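Local coordinates for protein pre-crRNA processing endonuclease (Streptococcus mutans, PDB 4R0J) that probably processes precursor CRISPR RNA as a Cas5-family endonuclease of the type I-C antiviral defence system, at residues F11-R16 / R129-G134; I51-K54 / T58-I61; V91-D96 / L141-C146; D96-V101 / E159-Y164; N110-D113 / D117-P120. One frame throughout, in Å; residues are numbered along the deposited sequence. Where two conformers were deposited one is given.

From the N terminus, strand 11-17 opens the largest loop, which contact 1 closes where helix 120-132 ends against that strand. Contact 2 is nested inside it and shuts a short loop between the end of helix 41-51 and strand 57-66. Contact 3 starts at strand 91-95 and ends on the hairpin loop 141-146; contact 4 starts at Asp96, the residue on which the first segment of contact 3 ends, and finishes beyond helix 155-160. Contacts 1, 3 and 4 all cross one another along the chain. Contact 5, in the loop before helix 120-132, nests inside all three. Contacts 1 to 4 join helices 41-51 and 120-132, the small second sheet and the 159-164 segment to the large antiparallel sheet.

Contact 1: residues F11-R16 / R129-G134; sequences FYARIR and RSIRKG. With SO4 (sulfate ion), chain D.
Segment 11-16 of strand 11-17 passes beside the last turn of helix 120-132, the backbones coming nearest at Ala13 and Ile131, whose CA atoms are 6.7 Å apart. Ile131 carries the helix side of the contact alone. Its two branches divide the work: with CG1 anti to the carbonyl carbon (chi1 -55°) and the chain extended beyond, CD1 reaches Phe11, while CG2 turns to Ala13. The CD1 methyl lies 3.8 Å from Phe11 CB and equally near the ring carbon CD1, so it sits at the root of the aromatic group and approaches the ring obliquely. CG2 meets Ala13 CB at 4.0 Å and rests close to the carbonyl oxygen of Tyr12. This is helix-on-sheet packing in a ferredoxin-like (RRM-like) βαββαβ unit, of the kind on which RAMP proteins such as Cas5 are built; the second helix lies on the first strand, with Phe103 and Ile51 also packing on Ile131. The helix ends in a Schellman motif, in which Gly134, with positive phi, returns its N to Ile131 O at 3.1 Å. On the solvent side Arg129, bent at chi2 and chi3, binds a sulfate ion, probably from the crystallisation liquor, with O2 at the guanidinium edge: NE donates to O2 of the sulfate at 3.1 Å and nearly straight (167°), whereas the bond from NH2 to O3 is weak, pinched to 127° despite its shortness.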
# COMPACT_ATOMS: atom_id res chain seq x y z
N PHE A 11 3.19 -7.67 9.80
CA PHE A 11 4.17 -8.08 8.82
C PHE A 11 4.85 -6.84 8.28
O PHE A 11 4.25 -5.76 8.23
CB PHE A 11 3.49 -8.80 7.66
CG PHE A 11 2.95 -10.15 8.03
CD1 PHE A 11 3.79 -11.25 8.08
CD2 PHE A 11 1.61 -10.31 8.35
CE1 PHE A 11 3.29 -12.51 8.42
CE2 PHE A 11 1.11 -11.56 8.69
CZ PHE A 11 1.95 -12.66 8.73
N TYR A 12 6.09 -7.01 7.85
CA TYR A 12 6.86 -5.90 7.30
C TYR A 12 7.49 -6.29 5.97
O TYR A 12 8.20 -7.29 5.88
CB TYR A 12 7.94 -5.46 8.29
CG TYR A 12 7.40 -5.14 9.67
CD1 TYR A 12 7.24 -6.15 10.61
CD2 TYR A 12 7.05 -3.85 10.03
CE1 TYR A 12 6.75 -5.88 11.87
CE2 TYR A 12 6.55 -3.57 11.29
CZ TYR A 12 6.40 -4.59 12.20
OH TYR A 12 5.90 -4.34 13.45
N ALA A 13 7.26 -5.46 4.97
CA ALA A 13 7.78 -5.70 3.63
C ALA A 13 8.51 -4.47 3.12
O ALA A 13 8.09 -3.34 3.35
CB ALA A 13 6.65 -6.05 2.68
N ARG A 14 9.61 -4.71 2.42
CA ARG A 14 10.30 -3.65 1.69
C ARG A 14 9.99 -3.79 0.19
O ARG A 14 10.13 -4.86 -0.39
CB ARG A 14 11.80 -3.70 1.96
CG ARG A 14 12.60 -2.75 1.09
CD ARG A 14 14.04 -2.68 1.52
NE ARG A 14 14.64 -4.01 1.61
CZ ARG A 14 15.68 -4.30 2.39
NH1 ARG A 14 16.22 -3.36 3.16
NH2 ARG A 14 16.16 -5.54 2.42
N ILE A 15 9.55 -2.69 -0.42
CA ILE A 15 9.20 -2.66 -1.84
C ILE A 15 10.12 -1.68 -2.54
O ILE A 15 10.23 -0.53 -2.12
CB ILE A 15 7.76 -2.11 -2.04
CG1 ILE A 15 6.78 -2.69 -1.01
CG2 ILE A 15 7.31 -2.29 -3.49
CD1 ILE A 15 6.65 -4.17 -1.06
N ARG A 16 10.78 -2.13 -3.61
CA ARG A 16 11.67 -1.27 -4.38
C ARG A 16 11.27 -1.26 -5.85
O ARG A 16 10.78 -2.27 -6.38
CB ARG A 16 13.12 -1.73 -4.25
CG ARG A 16 13.74 -1.50 -2.89
CD ARG A 16 15.04 -2.29 -2.79
NE ARG A 16 15.75 -2.03 -1.54
CZ ARG A 16 16.76 -2.76 -1.09
NH1 ARG A 16 17.17 -3.82 -1.78
NH2 ARG A 16 17.35 -2.45 0.05
N ARG A 129 5.95 -16.77 4.23
CA ARG A 129 6.64 -17.39 3.11
C ARG A 129 6.51 -16.55 1.85
O ARG A 129 7.46 -16.41 1.08
CB ARG A 129 6.08 -18.80 2.87
CG ARG A 129 7.12 -19.84 2.53
CD ARG A 129 6.71 -21.20 3.11
NE ARG A 129 5.29 -21.47 2.90
CZ ARG A 129 4.51 -22.09 3.79
NH1 ARG A 129 5.01 -22.50 4.95
NH2 ARG A 129 3.23 -22.29 3.51
N SER A 130 5.33 -15.98 1.64
CA SER A 130 5.06 -15.19 0.44
C SER A 130 5.85 -13.88 0.37
O SER A 130 6.36 -13.53 -0.70
CB SER A 130 3.56 -14.90 0.33
OG SER A 130 2.84 -16.11 0.20
N ILE A 131 5.96 -13.16 1.48
CA ILE A 131 6.79 -11.98 1.51
C ILE A 131 8.24 -12.37 1.28
O ILE A 131 8.96 -11.73 0.52
CB ILE A 131 6.69 -11.23 2.85
CG1 ILE A 131 5.23 -10.90 3.19
CG2 ILE A 131 7.56 -9.96 2.83
CD1 ILE A 131 5.06 -10.40 4.63
N ARG A 132 8.66 -13.45 1.95
CA ARG A 132 10.05 -13.89 1.87
C ARG A 132 10.50 -14.21 0.45
O ARG A 132 11.64 -13.91 0.07
CB ARG A 132 10.27 -15.09 2.80
CG ARG A 132 10.27 -14.71 4.28
CD ARG A 132 10.37 -15.93 5.19
NE ARG A 132 10.62 -15.54 6.57
CZ ARG A 132 10.72 -16.39 7.58
NH1 ARG A 132 10.59 -17.69 7.36
NH2 ARG A 132 10.96 -15.95 8.81
N LYS A 133 9.62 -14.82 -0.34
CA LYS A 133 9.99 -15.22 -1.70
C LYS A 133 9.75 -14.13 -2.73
O LYS A 133 10.01 -14.32 -3.92
CB LYS A 133 9.29 -16.52 -2.10
CG LYS A 133 7.81 -16.40 -2.40
CD LYS A 133 7.26 -17.78 -2.80
CE LYS A 133 5.78 -17.76 -3.14
NZ LYS A 133 5.31 -19.14 -3.51
N GLY A 134 9.27 -12.97 -2.29
CA GLY A 134 9.09 -11.84 -3.17
C GLY A 134 7.68 -11.75 -3.72
O GLY A 134 7.42 -10.98 -4.64
S SO4 D . 2.95 -21.98 -0.16
O1 SO4 D . 1.61 -21.68 -0.65
O2 SO4 D . 3.57 -20.76 0.36
O3 SO4 D . 2.86 -22.97 0.91
O4 SO4 D . 3.76 -22.51 -1.25

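Contact 2: residues I51-K54 / T58-I61; sequences IYHK and TNVI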
# COMPACT_ATOMS: atom_id res chain seq x y z
N ILE A 51 1.30 -9.89 -2.98
CA ILE A 51 2.17 -10.77 -2.22
C ILE A 51 1.40 -12.04 -1.86
O ILE A 51 1.89 -13.15 -2.08
CB ILE A 51 2.68 -10.07 -0.93
CG1 ILE A 51 3.58 -8.90 -1.31
CG2 ILE A 51 3.39 -11.07 -0.01
CD1 ILE A 51 4.12 -8.08 -0.10
N TYR A 52 0.20 -11.86 -1.32
CA TYR A 52 -0.68 -12.98 -0.97
C TYR A 52 -2.06 -12.47 -0.58
O TYR A 52 -2.18 -11.57 0.27
CB TYR A 52 -0.09 -13.77 0.21
CG TYR A 52 -0.97 -14.89 0.76
CD1 TYR A 52 -1.59 -15.83 -0.09
CD2 TYR A 52 -1.15 -15.05 2.14
CE1 TYR A 52 -2.36 -16.85 0.42
CE2 TYR A 52 -1.93 -16.08 2.65
CZ TYR A 52 -2.54 -16.97 1.79
OH TYR A 52 -3.31 -18.00 2.28
N HIS A 53 -3.09 -13.01 -1.20
CA HIS A 53 -4.44 -12.70 -0.77
C HIS A 53 -5.38 -13.86 -1.05
O HIS A 53 -5.23 -14.56 -2.05
CB HIS A 53 -4.98 -11.42 -1.41
CG HIS A 53 -6.30 -10.99 -0.85
ND1 HIS A 53 -7.40 -10.72 -1.63
CD2 HIS A 53 -6.71 -10.83 0.44
CE1 HIS A 53 -8.42 -10.39 -0.86
NE2 HIS A 53 -8.02 -10.44 0.40
N LYS A 54 -6.32 -14.06 -0.14
CA LYS A 54 -7.44 -14.99 -0.33
C LYS A 54 -8.63 -14.25 0.24
O LYS A 54 -8.48 -13.51 1.21
CB LYS A 54 -7.21 -16.28 0.45
CG LYS A 54 -6.07 -17.15 -0.05
CD LYS A 54 -6.33 -17.67 -1.46
CE LYS A 54 -5.36 -18.78 -1.82
NZ LYS A 54 -5.66 -19.37 -3.16
N THR A 58 -8.67 -10.17 4.89
CA THR A 58 -8.51 -8.85 4.35
C THR A 58 -7.18 -8.29 4.84
O THR A 58 -6.94 -8.21 6.05
CB THR A 58 -9.64 -7.92 4.83
OG1 THR A 58 -10.90 -8.43 4.36
CG2 THR A 58 -9.42 -6.49 4.29
N ASN A 59 -6.32 -7.91 3.90
CA ASN A 59 -5.07 -7.25 4.25
C ASN A 59 -5.35 -5.81 4.64
O ASN A 59 -6.13 -5.13 3.97
CB ASN A 59 -4.10 -7.29 3.08
CG ASN A 59 -3.50 -8.65 2.87
OD1 ASN A 59 -3.19 -9.35 3.83
ND2 ASN A 59 -3.36 -9.05 1.62
N VAL A 60 -4.73 -5.38 5.73
CA VAL A 60 -4.95 -4.05 6.27
C VAL A 60 -3.60 -3.37 6.38
O VAL A 60 -2.76 -3.77 7.16
CB VAL A 60 -5.62 -4.10 7.66
CG1 VAL A 60 -5.86 -2.69 8.20
CG2 VAL A 60 -6.93 -4.88 7.59
N ILE A 61 -3.39 -2.37 5.53
CA ILE A 61 -2.13 -1.63 5.51
C ILE A 61 -2.27 -0.51 6.53
O ILE A 61 -3.19 0.30 6.44
CB ILE A 61 -1.87 -1.05 4.11
CG1 ILE A 61 -1.50 -2.16 3.11
CG2 ILE A 61 -0.74 -0.03 4.16
CD1 ILE A 61 -2.64 -3.10 2.75
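Asn59 ND2 is held by two acceptors, the carbonyl oxygen of Tyr52 and the carboxylate oxygen OD1 of Asp49. The bond to Tyr52 O is 3.1 Å long with an N-H...O angle of 158°. It is also well aimed: the oxygen lies in the amide plane of Asn59, and the nitrogen in turn lies in the plane of the carbonyl. With both partners in place, the buried amide nitrogen is satisfied and the rotation of the group about its CB-CG bond is probably fixed. The chain of Asn59 comes to this spot because CG stands anti to the carbonyl carbon (chi1 -74°), directing the amide toward the 51-54 segment. His53 flanks the same amide. Its CG is anti to the backbone N, and the imidazole slides past the Asn59 side chain in the opposite direction, CD2 coming within 4.0 Å of ND2 while the ring and amide planes are turned 50° from each other. Farther along, the ring presents its edge to the backbone, with NE2 4.3 Å from Thr58 CA; NE2 is hydrogen-bonded to Phe57 O, and the His53 and Phe57 rings meet edge-to-face. The hydroxyl of Tyr52 reaches away to His123. A polar side chain thus ties the chain just after the helix to the strand that follows, here within the connection from helix 41-51 to strand 57-66, the second half of the first β-α-β crossover of a ferredoxin-like fold.

Contact 3: residues V91-D96 / L141-C146; sequences VSYLSD and LGTREC
Tyr93 points its ring from strand 91-95 at the tip of the hairpin that joins strands 139-140 and 147-152, where residues Thr143 to Cys146 form a type I beta turn reinforced by an ST turn. Two side chains of the turn receive the ring along one flank, both at CE1. Thr143 crosses the tyrosine at about a right angle and puts its CG2 methyl at the ring edge, near the ring plane, 4.1 Å from CE1. Cys146 comes in differently: SG is 4.0 Å from CE1 and 5.0 Å from the ring centroid, 60° off the ring normal, an oblique sulfur-aromatic contact. On a face of the same ring lies Val91 CG1, 3.3 Å above the plane and offset toward the rim, and Arg19 makes a cation-pi contact with it as well. The ring therefore links the small three-stranded sheet to a loop of the main one.

The Thr143 side chain does two jobs because its branches part. OG1 occupies the crowded position between backbone N and carbonyl carbon (chi1 82°), which turns it inward over the turn, while CG2 is left facing the tyrosine. Inward, OG1 accepts the backbone N-H of Glu145 at 3.0 Å and, more weakly, that of Cys146. The base of the loop is closed by the backbone bond from Leu141 N to Cys146 O. The contact has a polar rim too: a single water joins the phenol to the turn, 2.9 Å from Tyr93 OH and 2.8 Å from Thr143 OG1.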
# COMPACT_ATOMS: atom_id res chain seq x y z
N VAL A 91 3.66 11.86 -19.27
CA VAL A 91 3.52 11.02 -18.09
C VAL A 91 4.68 11.28 -17.13
O VAL A 91 5.84 11.09 -17.48
CB VAL A 91 3.53 9.51 -18.42
CG1 VAL A 91 3.38 8.68 -17.14
CG2 VAL A 91 2.42 9.18 -19.42
N SER A 92 4.35 11.73 -15.92
CA SER A 92 5.35 11.95 -14.88
C SER A 92 5.40 10.74 -13.94
O SER A 92 4.43 10.45 -13.24
CB SER A 92 5.03 13.23 -14.11
OG SER A 92 5.98 13.47 -13.09
N TYR A 93 6.52 10.02 -13.95
CA TYR A 93 6.68 8.84 -13.11
C TYR A 93 7.54 9.15 -11.89
O TYR A 93 8.46 9.97 -11.98
CB TYR A 93 7.44 7.76 -13.87
CG TYR A 93 6.70 7.10 -14.99
CD1 TYR A 93 5.89 6.01 -14.74
CD2 TYR A 93 6.84 7.53 -16.30
CE1 TYR A 93 5.22 5.37 -15.76
CE2 TYR A 93 6.17 6.90 -17.33
CZ TYR A 93 5.36 5.82 -17.04
OH TYR A 93 4.68 5.18 -18.05
N LEU A 94 7.30 8.46 -10.78
CA LEU A 94 8.28 8.45 -9.70
C LEU A 94 9.48 7.62 -10.14
O LEU A 94 9.36 6.70 -10.96
CB LEU A 94 7.70 7.87 -8.42
CG LEU A 94 6.72 8.74 -7.63
CD1 LEU A 94 5.95 7.87 -6.67
CD2 LEU A 94 7.51 9.84 -6.87
N SER A 95 10.65 7.95 -9.59
CA SER A 95 11.88 7.28 -9.94
C SER A 95 12.61 6.81 -8.68
O SER A 95 12.64 7.53 -7.68
CB SER A 95 12.77 8.24 -10.73
OG SER A 95 14.11 7.79 -10.78
N ASP A 96 13.19 5.62 -8.75
CA ASP A 96 14.04 5.08 -7.68
C ASP A 96 13.36 5.12 -6.31
O ASP A 96 13.82 5.82 -5.39
CB ASP A 96 15.39 5.80 -7.66
CG ASP A 96 16.37 5.21 -6.65
OD1 ASP A 96 16.14 4.06 -6.18
OD2 ASP A 96 17.37 5.88 -6.32
N LEU A 141 3.92 -1.44 -9.85
CA LEU A 141 3.87 -0.13 -9.21
C LEU A 141 3.19 0.88 -10.12
O LEU A 141 3.70 1.99 -10.29
CB LEU A 141 5.27 0.34 -8.87
CG LEU A 141 6.07 -0.60 -7.97
CD1 LEU A 141 7.48 -0.07 -7.74
CD2 LEU A 141 5.35 -0.82 -6.65
N GLY A 142 2.07 0.51 -10.73
CA GLY A 142 1.23 1.48 -11.41
C GLY A 142 1.03 1.32 -12.90
O GLY A 142 0.09 1.89 -13.46
N THR A 143 1.93 0.59 -13.56
CA THR A 143 1.73 0.18 -14.94
C THR A 143 2.28 -1.22 -15.11
O THR A 143 2.99 -1.72 -14.23
CB THR A 143 2.42 1.10 -15.97
OG1 THR A 143 3.81 0.75 -16.10
CG2 THR A 143 2.29 2.57 -15.59
N ARG A 144 1.97 -1.85 -16.24
CA ARG A 144 2.42 -3.21 -16.48
C ARG A 144 3.93 -3.26 -16.74
O ARG A 144 4.52 -4.34 -16.86
CB ARG A 144 1.65 -3.86 -17.64
CG ARG A 144 1.97 -3.29 -19.01
CD ARG A 144 1.23 -4.07 -20.10
NE ARG A 144 -0.21 -3.88 -20.03
CZ ARG A 144 -1.11 -4.83 -20.29
NH1 ARG A 144 -0.72 -6.05 -20.64
NH2 ARG A 144 -2.41 -4.56 -20.19
N GLU A 145 4.55 -2.09 -16.82
CA GLU A 145 5.99 -2.00 -17.07
C GLU A 145 6.76 -1.56 -15.82
O GLU A 145 7.99 -1.59 -15.81
CB GLU A 145 6.28 -1.04 -18.23
CG GLU A 145 5.52 -1.34 -19.51
CD GLU A 145 5.84 -2.71 -20.09
OE1 GLU A 145 6.70 -3.42 -19.52
OE2 GLU A 145 5.24 -3.08 -21.12
N CYS A 146 6.04 -1.16 -14.78
CA CYS A 146 6.66 -0.75 -13.52
C CYS A 146 6.68 -1.91 -12.54
O CYS A 146 5.80 -2.04 -11.71
CB CYS A 146 5.88 0.42 -12.90
SG CYS A 146 5.99 1.96 -13.85
O HOH W 1 5.09 2.29 -18.02

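Contact 4: residues D96-V101 / E159-Y164; sequences DVEYLV and ETIPSY
Ile161 meets Leu100 from its first branching carbon onward. At CB the distance to the CD1 methyl of Leu100 is already 3.8 Å, so the leucine tip rests in the fork of the isoleucine and not merely at its end. From CB the CG2 branch continues along the same methyl, 4.0 Å from Leu100 CD1, and its other neighbour is a polar one, Glu98 OE2 at 4.3 Å. The longer branch leaves CB with CG1 anti to the carbonyl carbon (chi1 -72°) and runs on extended, which carries CD1 over to the leucine; there it touches both tips, with Leu100 CD1 at 4.0 Å and Leu100 CD2 at 4.1 Å. Ile161 CD1 also lies 3.8 Å from Arg14 NH1, so an apolar pair is bordered by charged groups. One of these, Glu98, sends its other carboxylate oxygen toward Arg16 in a long, weak ion pair. Two residues after Ile161, Ser163 OG is hydrogen-bonded to Val66 O, joining the irregular segment to the end of strand 57-66. Strand 97-107 has its Val101 turned to helix 41-51, and Leu100 therefore belongs to the other face of the sheet. Packing of a segment following a short helix, 155-160, across that second face covers part of the sheet face opposite the two helices of the ferredoxin-like fold, here in a Cas5-family protein.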
# COMPACT_ATOMS: atom_id res chain seq x y z
N ASP A 96 13.19 5.62 -8.75
CA ASP A 96 14.04 5.08 -7.68
C ASP A 96 13.36 5.12 -6.31
O ASP A 96 13.82 5.82 -5.39
CB ASP A 96 15.39 5.80 -7.66
CG ASP A 96 16.37 5.21 -6.65
OD1 ASP A 96 16.14 4.06 -6.18
OD2 ASP A 96 17.37 5.88 -6.32
N VAL A 97 12.28 4.36 -6.17
CA VAL A 97 11.48 4.36 -4.96
C VAL A 97 11.78 3.16 -4.06
O VAL A 97 12.17 2.09 -4.54
CB VAL A 97 9.96 4.39 -5.28
CG1 VAL A 97 9.65 5.61 -6.12
CG2 VAL A 97 9.52 3.10 -5.98
N GLU A 98 11.63 3.38 -2.76
CA GLU A 98 11.71 2.33 -1.76
C GLU A 98 10.71 2.63 -0.67
O GLU A 98 10.70 3.73 -0.10
CB GLU A 98 13.13 2.23 -1.19
CG GLU A 98 13.20 1.26 -0.02
CD GLU A 98 14.62 0.99 0.44
OE1 GLU A 98 15.56 1.15 -0.37
OE2 GLU A 98 14.77 0.59 1.61
N TYR A 99 9.83 1.66 -0.39
CA TYR A 99 8.83 1.82 0.65
C TYR A 99 8.95 0.66 1.62
O TYR A 99 9.23 -0.47 1.23
CB TYR A 99 7.41 1.85 0.05
CG TYR A 99 7.29 2.89 -1.03
CD1 TYR A 99 7.35 4.24 -0.71
CD2 TYR A 99 7.12 2.53 -2.36
CE1 TYR A 99 7.27 5.21 -1.69
CE2 TYR A 99 7.04 3.49 -3.35
CZ TYR A 99 7.09 4.83 -3.00
OH TYR A 99 7.01 5.79 -3.98
N LEU A 100 8.79 0.97 2.90
CA LEU A 100 8.66 -0.06 3.93
C LEU A 100 7.21 -0.05 4.37
O LEU A 100 6.66 0.99 4.73
CB LEU A 100 9.58 0.26 5.11
CG LEU A 100 11.01 0.70 4.78
CD1 LEU A 100 11.80 1.00 6.07
CD2 LEU A 100 11.73 -0.36 3.93
N VAL A 101 6.57 -1.22 4.32
CA VAL A 101 5.14 -1.30 4.60
C VAL A 101 4.86 -2.16 5.82
O VAL A 101 5.42 -3.25 5.96
CB VAL A 101 4.36 -1.86 3.40
CG1 VAL A 101 2.88 -1.87 3.72
CG2 VAL A 101 4.62 -1.01 2.16
N GLU A 159 11.90 -0.24 11.78
CA GLU A 159 12.07 0.89 12.70
C GLU A 159 13.39 1.64 12.52
O GLU A 159 13.49 2.81 12.88
CB GLU A 159 11.94 0.42 14.15
CG GLU A 159 10.53 -0.01 14.53
CD GLU A 159 10.47 -0.75 15.86
OE1 GLU A 159 11.54 -0.96 16.47
OE2 GLU A 159 9.35 -1.11 16.28
N THR A 160 14.41 0.99 11.96
CA THR A 160 15.75 1.59 11.94
C THR A 160 16.28 2.04 10.57
O THR A 160 17.16 2.90 10.50
CB THR A 160 16.80 0.67 12.60
OG1 THR A 160 17.00 -0.50 11.79
CG2 THR A 160 16.34 0.25 13.99
N ILE A 161 15.77 1.47 9.48
CA ILE A 161 16.20 1.89 8.15
C ILE A 161 15.98 3.40 7.98
O ILE A 161 14.86 3.88 8.14
CB ILE A 161 15.46 1.11 7.04
CG1 ILE A 161 15.95 -0.34 7.00
CG2 ILE A 161 15.68 1.78 5.69
CD1 ILE A 161 15.13 -1.26 6.08
N PRO A 162 17.05 4.14 7.66
CA PRO A 162 16.95 5.61 7.63
C PRO A 162 16.13 6.10 6.45
O PRO A 162 16.32 5.63 5.33
CB PRO A 162 18.40 6.06 7.43
CG PRO A 162 19.24 4.87 7.74
CD PRO A 162 18.42 3.68 7.38
N SER A 163 15.22 7.04 6.71
CA SER A 163 14.50 7.74 5.66
C SER A 163 15.08 9.14 5.37
O SER A 163 15.45 9.89 6.29
CB SER A 163 13.02 7.86 6.01
OG SER A 163 12.39 8.82 5.18
N TYR A 164 15.13 9.47 4.08
CA TYR A 164 15.51 10.81 3.64
C TYR A 164 14.64 11.89 4.29
O TYR A 164 15.08 13.04 4.47
CB TYR A 164 15.40 10.88 2.11
CG TYR A 164 15.73 12.24 1.53
CD1 TYR A 164 17.03 12.58 1.20
CD2 TYR A 164 14.73 13.19 1.31
CE1 TYR A 164 17.34 13.82 0.66
CE2 TYR A 164 15.02 14.44 0.78
CZ TYR A 164 16.33 14.75 0.46
OH TYR A 164 16.63 15.99 -0.07

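Contact 5: residues N110-D113 / D117-P120; sequences NRED and DRLP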
# COMPACT_ATOMS: atom_id res chain seq x y z
N ASN A 110 -17.19 -9.95 5.33
CA ASN A 110 -18.08 -10.07 4.18
C ASN A 110 -18.06 -11.46 3.55
O ASN A 110 -18.87 -11.75 2.67
CB ASN A 110 -17.77 -9.00 3.14
CG ASN A 110 -18.18 -7.61 3.59
OD1 ASN A 110 -19.25 -7.43 4.17
ND2 ASN A 110 -17.32 -6.63 3.34
N ARG A 111 -17.13 -12.30 3.98
CA ARG A 111 -17.10 -13.69 3.52
C ARG A 111 -17.25 -14.70 4.65
O ARG A 111 -16.35 -15.51 4.88
CB ARG A 111 -15.83 -13.99 2.73
CG ARG A 111 -15.70 -13.24 1.41
CD ARG A 111 -16.87 -13.51 0.47
NE ARG A 111 -17.04 -14.93 0.14
CZ ARG A 111 -16.34 -15.57 -0.79
NH1 ARG A 111 -15.42 -14.91 -1.50
NH2 ARG A 111 -16.56 -16.86 -1.03
N GLU A 112 -18.38 -14.68 5.34
CA GLU A 112 -18.61 -15.67 6.39
C GLU A 112 -18.77 -17.07 5.81
O GLU A 112 -18.62 -18.06 6.52
CB GLU A 112 -19.82 -15.30 7.25
CG GLU A 112 -19.54 -14.15 8.22
CD GLU A 112 -20.45 -14.18 9.44
OE1 GLU A 112 -21.33 -15.06 9.52
OE2 GLU A 112 -20.27 -13.32 10.33
N ASP A 113 -19.05 -17.16 4.50
CA ASP A 113 -19.15 -18.47 3.86
C ASP A 113 -17.79 -19.18 3.79
O ASP A 113 -17.73 -20.39 3.53
CB ASP A 113 -19.81 -18.37 2.47
CG ASP A 113 -19.07 -17.44 1.51
OD1 ASP A 113 -18.43 -16.46 1.96
OD2 ASP A 113 -19.15 -17.68 0.28
N ASP A 117 -12.20 -21.66 6.51
CA ASP A 117 -10.80 -21.43 6.12
C ASP A 117 -10.10 -20.42 7.03
O ASP A 117 -8.97 -20.00 6.75
CB ASP A 117 -10.73 -20.96 4.66
CG ASP A 117 -9.31 -21.00 4.11
OD1 ASP A 117 -8.65 -22.06 4.24
OD2 ASP A 117 -8.85 -19.97 3.54
N ARG A 118 -10.75 -20.02 8.11
CA ARG A 118 -10.14 -19.05 9.03
C ARG A 118 -9.17 -19.76 9.96
O ARG A 118 -9.46 -20.00 11.13
CB ARG A 118 -11.22 -18.30 9.81
CG ARG A 118 -12.08 -17.41 8.94
CD ARG A 118 -13.19 -16.76 9.72
NE ARG A 118 -13.96 -15.83 8.89
CZ ARG A 118 -14.90 -15.02 9.35
NH1 ARG A 118 -15.18 -15.01 10.65
NH2 ARG A 118 -15.54 -14.20 8.53
N LEU A 119 -8.02 -20.10 9.41
CA LEU A 119 -7.01 -20.90 10.08
C LEU A 119 -5.77 -20.03 10.24
O LEU A 119 -4.96 -19.94 9.32
CB LEU A 119 -6.68 -22.11 9.22
CG LEU A 119 -7.87 -23.04 8.98
CD1 LEU A 119 -7.65 -23.94 7.77
CD2 LEU A 119 -8.15 -23.85 10.24
N PRO A 120 -5.62 -19.38 11.41
CA PRO A 120 -4.54 -18.41 11.63
C PRO A 120 -3.16 -18.94 11.28
O PRO A 120 -2.45 -18.31 10.50
CB PRO A 120 -4.63 -18.13 13.14
CG PRO A 120 -6.05 -18.39 13.48
CD PRO A 120 -6.48 -19.52 12.60
O HOH W 2 -13.73 -15.34 6.12
O HOH W 3 -16.95 -12.52 10.40
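Arg118, the centre of an inverse gamma turn, stretches back from the entrance of helix 120-132 to Arg111 and Glu112, earlier in the loop that connects this helix to strand 97-107. Direct packing is slight and falls on one atom: Arg118 NH2 lies 4.0 Å from Glu112 CG and equally far from Arg111 O, both placed obliquely to the guanidinium. The arginine arrives there because its chain is extended from CG to NE, after CG has been set anti to the carbonyl carbon (chi1 -67°).

Water does most of the joining. One molecule donates to Arg111 O and accepts from Arg118 NE at 2.8 Å, bridging a carbonyl and a guanidinium. A second accepts from Arg118 NH2 at 2.9 Å and donates only weakly to Glu112 OE2. Both waters lie at the guanidinium edge, in its plane.

Charge acts at longer range across the contact and at short range beside it. The carboxylate of Glu112 is turned 85° from the plane of the Arg118 guanidinium and OE2 stays 5.1 Å from NH2, so the opposite charges may attract but do not pair. Arg118 NH2 has a further, weak hydrogen bond to Asn108 O, within the same loop, and Asp117 forms a salt bridge with Lys122 of the helix. Arg111 instead grips Asp113 side-on with two nitrogens, one for each carboxylate oxygen: NE reaches the syn lone pair of OD1 at 2.8 Å, and NH2 meets OD2 at 3.0 Å from the syn side, tilted 32° out of the carboxylate plane.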